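Local coordinates for protein magnesium-protoporphyrin O-methyltransferase (Synechocystis sp., PDB 4QDJ) that transfers a methyl group from S-adenosyl-L-methionine to Mg-protoporphyrin IX, giving its 13-monomethyl ester, a step of chlorophyll biosynthesis, at residues 79-84 with 110-115; 127-132 with 157-162. All coordinates share one frame; numbering follows the deposited sequence.

Both contacts belong to the Rossmann-like fold of a class I SAM-dependent methyltransferase, but only contact 2 lies in its sheet, pairing neighbouring parallel strands 130-133 and 159-164. Contact 1 joins the end of helix 77-82 to the loop leading into strand 115-118, at one edge of the sheet; it mixes buried Ala-81 and Pro-114 with partly exposed Asn-112, through one amide hydrogen bond and a small apolar contact. In contact 2 the paired strand residues are buried, while the corner before them reaches the surface with Lys-127 and Asp-157; main-chain bonding, aliphatic packing and two arginine grips combine there. The contacts touch through Leu-80 CD1 and Ile-132 CD1, 4.0 Å apart.

Contact 1 of 2, residues 79-84 with 110-115; sequences PLAQAG and YGNQPT
The carbonyl oxygen of Ala-81 is gripped from two directions, by the side-chain amide of Asn-112 and by the backbone N of Gly-84. The second bond, Gly-84 N to Ala-81 O at 3.0 Å, belongs to the Schellman motif that ends helix 77-82, in which Gly-84 leaves the helical conformation with a positive phi of 104°. The first ties that helix end to the loop between helix 94-108 and strand 115-118 of the Rossmann-like fold. Asn-112 ND2 approaches Ala-81 O to 2.9 Å, lying in the carbonyl plane on a lone pair, while the oxygen is somewhat tilted from the plane of the Asn-112 amide. The bond is moderately bent, with an angle of 149° at the hydrogen. Asn-112 reaches the helix because its CG is anti to the backbone N (chi1 -172°), which carries the amide across toward the last turn. The same ND2 also donates to the carbonyl O of Ala-85, so one amide group bonds to one carbonyl in the last helical turn and one just past it. The backbone turns here too: Asn-112 is the centre of an inverse gamma turn, whose bond from Gln-113 N to Gly-111 O is weak.

Beside this polar bridge lies a small apolar patch. Ala-81 directs its methyl group at the loop, where CB stands off one face of the Pro-114 ring, displaced outward past the CG-CD bond and 3.7 Å from CG. Leu-108 of helix 94-108 and Val-87 of strand 86-91 also pack on that proline, placing its ring between helix and sheet. The Ala-81 methyl also meets main chain: its CB lies 3.4 Å from Asn-112 O.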
# COMPACT_ATOMS: atom_id res chain seq x y z
N PRO A 79 -4.80 11.07 3.38
CA PRO A 79 -6.25 11.29 3.25
C PRO A 79 -7.11 10.45 4.20
O PRO A 79 -8.19 10.90 4.57
CB PRO A 79 -6.54 10.94 1.79
CG PRO A 79 -5.36 10.16 1.32
CD PRO A 79 -4.19 10.68 2.10
N LEU A 80 -6.65 9.26 4.59
CA LEU A 80 -7.40 8.48 5.57
C LEU A 80 -7.39 9.17 6.93
O LEU A 80 -8.41 9.22 7.61
CB LEU A 80 -6.86 7.05 5.68
CG LEU A 80 -7.13 6.15 4.48
CD1 LEU A 80 -6.61 4.74 4.75
CD2 LEU A 80 -8.62 6.11 4.16
N ALA A 81 -6.24 9.72 7.31
CA ALA A 81 -6.13 10.45 8.57
C ALA A 81 -6.97 11.72 8.54
O ALA A 81 -7.59 12.09 9.54
CB ALA A 81 -4.68 10.78 8.87
N GLN A 82 -6.99 12.39 7.39
CA GLN A 82 -7.82 13.58 7.20
C GLN A 82 -9.29 13.25 7.41
O GLN A 82 -10.06 14.09 7.90
CB GLN A 82 -7.61 14.16 5.80
CG GLN A 82 -6.29 14.90 5.63
CD GLN A 82 -6.01 15.33 4.20
OE1 GLN A 82 -6.19 14.56 3.26
NE2 GLN A 82 -5.57 16.58 4.03
N ALA A 83 -9.69 12.03 7.06
CA ALA A 83 -11.07 11.59 7.20
C ALA A 83 -11.36 11.04 8.60
O ALA A 83 -12.48 10.60 8.88
CB ALA A 83 -11.41 10.55 6.14
N GLY A 84 -10.36 11.06 9.47
CA GLY A 84 -10.55 10.68 10.86
C GLY A 84 -10.03 9.31 11.29
O GLY A 84 -10.15 8.95 12.46
N TYR A 110 -0.78 19.60 13.84
CA TYR A 110 -0.86 18.85 15.09
C TYR A 110 -2.21 18.17 15.27
O TYR A 110 -2.57 17.77 16.38
CB TYR A 110 -0.54 19.75 16.28
CG TYR A 110 0.84 20.36 16.17
CD1 TYR A 110 1.97 19.61 16.47
CD2 TYR A 110 1.01 21.66 15.73
CE1 TYR A 110 3.23 20.15 16.36
CE2 TYR A 110 2.27 22.21 15.62
CZ TYR A 110 3.38 21.45 15.94
OH TYR A 110 4.64 21.99 15.82
N GLY A 111 -2.95 18.03 14.17
CA GLY A 111 -4.21 17.32 14.20
C GLY A 111 -4.00 15.82 14.12
O GLY A 111 -2.96 15.30 14.52
N ASN A 112 -5.00 15.12 13.58
CA ASN A 112 -4.92 13.68 13.45
C ASN A 112 -3.90 13.26 12.40
O ASN A 112 -4.23 13.13 11.23
CB ASN A 112 -6.30 13.12 13.08
CG ASN A 112 -6.35 11.61 13.12
OD1 ASN A 112 -5.79 10.98 14.02
ND2 ASN A 112 -7.02 11.02 12.14
N GLN A 113 -2.65 13.08 12.82
CA GLN A 113 -1.59 12.62 11.93
C GLN A 113 -1.53 11.10 11.92
O GLN A 113 -1.80 10.47 12.93
CB GLN A 113 -0.23 13.15 12.39
CG GLN A 113 0.06 14.61 12.10
CD GLN A 113 1.51 14.97 12.36
OE1 GLN A 113 2.37 14.09 12.47
NE2 GLN A 113 1.80 16.26 12.45
N PRO A 114 -1.15 10.51 10.77
CA PRO A 114 -0.82 9.09 10.84
C PRO A 114 0.46 8.92 11.64
O PRO A 114 1.21 9.88 11.83
CB PRO A 114 -0.53 8.72 9.38
CG PRO A 114 -1.12 9.81 8.56
CD PRO A 114 -1.02 11.05 9.41
N THR A 115 0.71 7.72 12.13
CA THR A 115 1.99 7.35 12.73
C THR A 115 2.82 6.61 11.68
O THR A 115 2.31 5.67 11.07
CB THR A 115 1.77 6.41 13.93
OG1 THR A 115 1.06 7.11 14.97
CG2 THR A 115 3.10 5.91 14.47

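Contact 2 of 2, residues 127-132 with 157-162; sequences KYDTVI and DRRLIL
Val-131 bonds twice to the neighbouring strand: its N donates to Arg-159 O and its O accepts from Ile-161 N, both at 2.8 Å. Ahead of the strands, where both segments turn a corner, Asp-157 N binds Tyr-128 O at 2.7 Å, and Asp-129 O receives the N-H groups of both Arg-158 and Arg-159.

Charged and polar side chains gather at this corner. Arg-158 grips the Asp-129 carboxylate side-on: NE meets OD2 at 3.0 Å, nearly straight at 172° and in the guanidinium plane, while NH2 reaches the syn lone pair of OD1. The carboxylate and guanidinium planes are turned 40° apart. Arg-159 instead brings NE and NH2 to one atom, Thr-130 OG1, at 2.9 and 3.1 Å. That hydroxyl lies in the guanidinium plane and donates onward to Asp-129 OD1, linking the two arginine grips. A bend at chi3 (55°) turns the Arg-159 guanidinium edge to Thr-130, while its NH1 forms salt bridges with Asp-58 and Glu-226.

These paired strands are the two arms of a right-handed beta-alpha-beta crossover through helix 142-155, in the Rossmann-like SAM-binding sheet.

Apolar pairs lie on both faces of the sheet. On the helix 142-155 side, Val-131 CG1 touches Leu-160 CD1 at 3.8 Å, and Leu-152 packs on both residues. On the other, Ile-132 and Ile-161 lie side by side, both touching Leu-55 of helix 35-58, with Ile-132 CG2 4.1 Å from Ile-161 CB.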
# COMPACT_ATOMS: atom_id res chain seq x y z
N LYS A 127 -2.76 -5.72 16.12
CA LYS A 127 -4.01 -6.04 15.44
C LYS A 127 -4.73 -4.77 14.99
O LYS A 127 -4.76 -3.77 15.71
CB LYS A 127 -4.92 -6.87 16.35
CG LYS A 127 -4.34 -8.22 16.75
CD LYS A 127 -4.24 -9.17 15.57
CE LYS A 127 -3.77 -10.55 16.00
NZ LYS A 127 -2.41 -10.51 16.61
N TYR A 128 -5.33 -4.83 13.80
CA TYR A 128 -6.03 -3.69 13.22
C TYR A 128 -7.39 -4.15 12.71
O TYR A 128 -7.56 -5.32 12.37
CB TYR A 128 -5.23 -3.13 12.05
CG TYR A 128 -3.85 -2.65 12.41
CD1 TYR A 128 -2.77 -3.52 12.42
CD2 TYR A 128 -3.63 -1.32 12.74
CE1 TYR A 128 -1.50 -3.08 12.76
CE2 TYR A 128 -2.37 -0.87 13.08
CZ TYR A 128 -1.31 -1.75 13.09
OH TYR A 128 -0.06 -1.29 13.42
N ASP A 129 -8.34 -3.23 12.63
CA ASP A 129 -9.60 -3.54 11.97
C ASP A 129 -9.33 -3.79 10.49
O ASP A 129 -9.75 -4.80 9.93
CB ASP A 129 -10.61 -2.40 12.11
CG ASP A 129 -11.88 -2.65 11.32
OD1 ASP A 129 -11.92 -2.32 10.11
OD2 ASP A 129 -12.85 -3.18 11.90
N THR A 130 -8.62 -2.85 9.87
CA THR A 130 -8.37 -2.89 8.44
C THR A 130 -6.88 -2.78 8.14
O THR A 130 -6.19 -1.91 8.66
CB THR A 130 -9.13 -1.75 7.73
OG1 THR A 130 -10.54 -1.99 7.83
CG2 THR A 130 -8.74 -1.66 6.26
N VAL A 131 -6.39 -3.68 7.30
CA VAL A 131 -5.01 -3.64 6.84
C VAL A 131 -5.02 -3.40 5.33
O VAL A 131 -5.78 -4.04 4.60
CB VAL A 131 -4.26 -4.95 7.17
CG1 VAL A 131 -2.84 -4.90 6.63
CG2 VAL A 131 -4.26 -5.18 8.67
N ILE A 132 -4.20 -2.47 4.87
CA ILE A 132 -4.18 -2.10 3.46
C ILE A 132 -2.76 -2.18 2.90
O ILE A 132 -1.81 -1.71 3.52
CB ILE A 132 -4.73 -0.68 3.24
CG1 ILE A 132 -6.10 -0.52 3.91
CG2 ILE A 132 -4.83 -0.36 1.74
CD1 ILE A 132 -6.66 0.88 3.81
N ASP A 157 -8.07 -7.93 11.90
CA ASP A 157 -9.22 -8.45 12.63
C ASP A 157 -10.41 -8.67 11.71
O ASP A 157 -11.18 -9.62 11.89
CB ASP A 157 -9.62 -7.51 13.77
CG ASP A 157 -8.65 -7.55 14.93
OD1 ASP A 157 -7.91 -8.55 15.07
OD2 ASP A 157 -8.63 -6.58 15.72
N ARG A 158 -10.58 -7.79 10.73
CA ARG A 158 -11.78 -7.82 9.90
C ARG A 158 -11.53 -7.73 8.39
O ARG A 158 -12.15 -8.46 7.62
CB ARG A 158 -12.75 -6.72 10.32
CG ARG A 158 -14.12 -6.83 9.69
CD ARG A 158 -15.05 -5.73 10.17
NE ARG A 158 -14.55 -4.41 9.79
CZ ARG A 158 -14.84 -3.80 8.65
NH1 ARG A 158 -15.64 -4.38 7.77
NH2 ARG A 158 -14.34 -2.60 8.40
N ARG A 159 -10.63 -6.85 7.98
CA ARG A 159 -10.53 -6.52 6.56
C ARG A 159 -9.10 -6.34 6.05
O ARG A 159 -8.26 -5.73 6.71
CB ARG A 159 -11.36 -5.27 6.26
CG ARG A 159 -11.23 -4.75 4.84
CD ARG A 159 -12.25 -3.67 4.55
NE ARG A 159 -12.17 -2.57 5.51
CZ ARG A 159 -12.95 -1.49 5.47
NH1 ARG A 159 -13.86 -1.36 4.52
NH2 ARG A 159 -12.82 -0.54 6.39
N LEU A 160 -8.84 -6.89 4.87
CA LEU A 160 -7.57 -6.72 4.18
C LEU A 160 -7.84 -6.22 2.77
O LEU A 160 -8.59 -6.83 2.01
CB LEU A 160 -6.81 -8.05 4.14
CG LEU A 160 -5.47 -8.09 3.41
CD1 LEU A 160 -4.50 -7.05 3.96
CD2 LEU A 160 -4.86 -9.49 3.50
N ILE A 161 -7.23 -5.09 2.41
CA ILE A 161 -7.37 -4.54 1.07
C ILE A 161 -6.02 -4.59 0.36
O ILE A 161 -5.02 -4.13 0.91
CB ILE A 161 -7.89 -3.09 1.11
CG1 ILE A 161 -9.32 -3.07 1.65
CG2 ILE A 161 -7.85 -2.46 -0.28
CD1 ILE A 161 -9.82 -1.68 2.00
N LEU A 162 -6.00 -5.16 -0.84
CA LEU A 162 -4.77 -5.31 -1.60
C LEU A 162 -4.94 -4.79 -3.02
O LEU A 162 -6.04 -4.82 -3.57
CB LEU A 162 -4.38 -6.79 -1.70
CG LEU A 162 -4.23 -7.64 -0.45
CD1 LEU A 162 -3.99 -9.09 -0.83
CD2 LEU A 162 -3.10 -7.12 0.43